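Local coordinates for zinc chaperone AztD (Citrobacter koseri, PDB 6CMK), which acts as a periplasmic zinc chaperone, handing a zinc ion directly to the solute-binding protein AztC of the AztABCD zinc transport system, at residues 221-226 / 235-240. Numbering follows the deposited sequence.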
loop_
_atom_site.group_PDB
_atom_site.type_symbol
_atom_site.label_atom_id
_atom_site.label_comp_id
_atom_site.label_asym_id
_atom_site.label_seq_id
_atom_site.Cartn_x
_atom_site.Cartn_y
_atom_site.Cartn_z
ATOM N N SER B 221 9.518 -2.370 -9.695
ATOM C CA SER B 221 9.103 -3.371 -8.716
ATOM C C SER B 221 9.433 -2.808 -7.340
ATOM O O SER B 221 10.606 -2.721 -6.965
ATOM C CB SER B 221 9.803 -4.701 -8.957
ATOM O OG SER B 221 9.316 -5.701 -8.057
ATOM N N GLY B 222 8.401 -2.444 -6.591
ATOM C CA GLY B 222 8.651 -1.789 -5.315
ATOM C C GLY B 222 9.473 -0.539 -5.523
ATOM O O GLY B 222 9.226 0.244 -6.445
ATOM N N ASP B 223 10.477 -0.344 -4.664
ATOM C CA ASP B 223 11.272 0.880 -4.700
ATOM C C ASP B 223 12.377 0.865 -5.755
ATOM O O ASP B 223 13.173 1.814 -5.804
ATOM C CB ASP B 223 11.876 1.149 -3.316
ATOM C CG ASP B 223 13.052 0.247 -2.977
ATOM O OD1 ASP B 223 13.303 -0.787 -3.643
ATOM O OD2 ASP B 223 13.749 0.596 -2.003
ATOM N N THR B 224 12.422 -0.144 -6.624
ATOM C CA THR B 224 13.505 -0.303 -7.588
ATOM C C THR B 224 12.940 -0.276 -9.000
ATOM O O THR B 224 11.941 -0.937 -9.287
ATOM C CB THR B 224 14.269 -1.610 -7.337
ATOM O OG1 THR B 224 14.819 -1.569 -6.016
ATOM C CG2 THR B 224 15.413 -1.784 -8.340
ATOM N N PHE B 225 13.561 0.517 -9.867
ATOM C CA PHE B 225 13.177 0.566 -11.267
ATOM C C PHE B 225 14.304 -0.005 -12.114
ATOM O O PHE B 225 15.483 0.235 -11.843
ATOM C CB PHE B 225 12.849 1.998 -11.707
ATOM C CG PHE B 225 11.959 2.051 -12.896
ATOM C CD1 PHE B 225 12.495 2.025 -14.169
ATOM C CD2 PHE B 225 10.581 2.088 -12.746
ATOM C CE1 PHE B 225 11.683 2.037 -15.263
ATOM C CE2 PHE B 225 9.756 2.107 -13.843
ATOM C CZ PHE B 225 10.313 2.077 -15.110
ATOM N N ALA B 226 13.944 -0.763 -13.143
ATOM C CA ALA B 226 14.937 -1.433 -13.971
ATOM C C ALA B 226 14.831 -0.997 -15.426
ATOM O O ALA B 226 13.732 -0.855 -15.961
ATOM C CB ALA B 226 14.787 -2.949 -13.886
ATOM N N LEU B 235 19.623 -0.466 -12.370
ATOM C CA LEU B 235 18.688 -0.520 -11.259
ATOM C C LEU B 235 18.714 0.833 -10.575
ATOM O O LEU B 235 19.790 1.334 -10.246
ATOM C CB LEU B 235 19.060 -1.630 -10.275
ATOM C CG LEU B 235 18.997 -3.043 -10.858
ATOM C CD1 LEU B 235 19.438 -4.078 -9.851
ATOM C CD2 LEU B 235 17.594 -3.361 -11.357
ATOM N N ILE B 236 17.537 1.425 -10.389
ATOM C CA ILE B 236 17.405 2.803 -9.915
ATOM C C ILE B 236 16.623 2.811 -8.610
ATOM O O ILE B 236 15.573 2.172 -8.504
ATOM C CB ILE B 236 16.693 3.697 -10.953
ATOM C CG1 ILE B 236 17.289 3.507 -12.360
ATOM C CG2 ILE B 236 16.775 5.170 -10.545
ATOM C CD1 ILE B 236 16.401 4.059 -13.449
ATOM N N THR B 237 17.119 3.571 -7.632
ATOM C CA THR B 237 16.405 3.836 -6.388
ATOM C C THR B 237 16.572 5.307 -6.046
ATOM O O THR B 237 17.531 5.949 -6.478
ATOM C CB THR B 237 16.939 3.016 -5.215
ATOM O OG1 THR B 237 18.339 3.262 -5.078
ATOM C CG2 THR B 237 16.710 1.528 -5.422
ATOM N N GLN B 238 15.638 5.837 -5.251
ATOM C CA GLN B 238 15.776 7.190 -4.726
ATOM C C GLN B 238 15.364 7.198 -3.269
ATOM O O GLN B 238 14.299 6.682 -2.918
ATOM C CB GLN B 238 14.924 8.210 -5.484
ATOM C CG GLN B 238 15.152 9.640 -4.966
ATOM C CD GLN B 238 14.293 10.674 -5.654
ATOM O OE1 GLN B 238 13.137 10.425 -5.984
ATOM N NE2 GLN B 238 14.859 11.853 -5.868
ATOM N N LYS B 239 16.194 7.807 -2.436
ATOM C CA LYS B 239 15.789 8.071 -1.063
ATOM C C LYS B 239 15.610 9.575 -0.901
ATOM O O LYS B 239 14.677 10.140 -1.480
ATOM C CB LYS B 239 16.793 7.434 -0.109
ATOM C CG LYS B 239 16.664 5.911 -0.188
ATOM C CD LYS B 239 17.565 5.180 0.779
ATOM C CE LYS B 239 17.771 3.736 0.340
ATOM N NZ LYS B 239 16.508 2.942 0.340
ATOM N N ASN B 240 16.473 10.254 -0.155
ATOM C CA ASN B 240 16.264 11.673 0.102
ATOM C C ASN B 240 17.316 12.530 -0.590
ATOM O O ASN B 240 17.668 13.610 -0.114
ATOM C CB ASN B 240 16.214 11.922 1.605
ATOM C CG ASN B 240 14.898 11.453 2.204
ATOM O OD1 ASN B 240 13.827 11.810 1.708
ATOM N ND2 ASN B 240 14.970 10.624 3.229
HETATM O O HOH W 1 13.362 4.254 -4.545
HETATM O O HOH W 2 14.742 3.364 -1.960
#
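The first torsions of Thr224 and Thr237 set a hydroxyl against a methyl: Thr224 turns its hydroxyl anti to the carbonyl carbon (chi1 -60°), while Thr237 places its methyl there (chi1 56°), and the two side chains lie next to each other pointing the same way, with Thr224 OG1 3.7 Å from Thr237 CG2. The methyl of Thr224 crosses the Leu235 side chain at a slant, CG2 4.0 Å from Leu235 CD2, and CD2 also packs on Ala226 CB at 3.8 Å, giving a small apolar cluster on this side of the hairpin. Phe225 and Ile236 form the antiparallel hydrogen-bonded pair, their side chains on the face opposite Ala226 and Leu235; Phe225 N donates to Ile236 O at 2.9 Å, and Ile236 N returns a bond to Phe225 O.

Past Thr224 and Thr237 the two chains separate, and water makes the link. One water donates to Asp223 O and accepts from Gln238 N, bridging the backbones; a second connects Asp223 OD2 with Lys239 NZ, opposite charges 4.3 Å apart. The Asp223 carboxylate is also anchored locally, because Thr224 OG1 donates to Asp223 OD1 (2.9 Å) from above the carboxylate plane, and Gln269 binds the same oxygen.

A type II' turn from Ser221 to Thr224 leads into strand 224-228, which pairs with strand 232-237 as the two central strands of a four-stranded antiparallel propeller blade, between strands 218-221 and 244-249. Phe271 of strand 271-274 packs on Ala226 and Leu235, whereas Tyr175 lies against Phe225 and Ile236 and strand 178-183 adds Val180, wedging the hairpin between neighbouring blades.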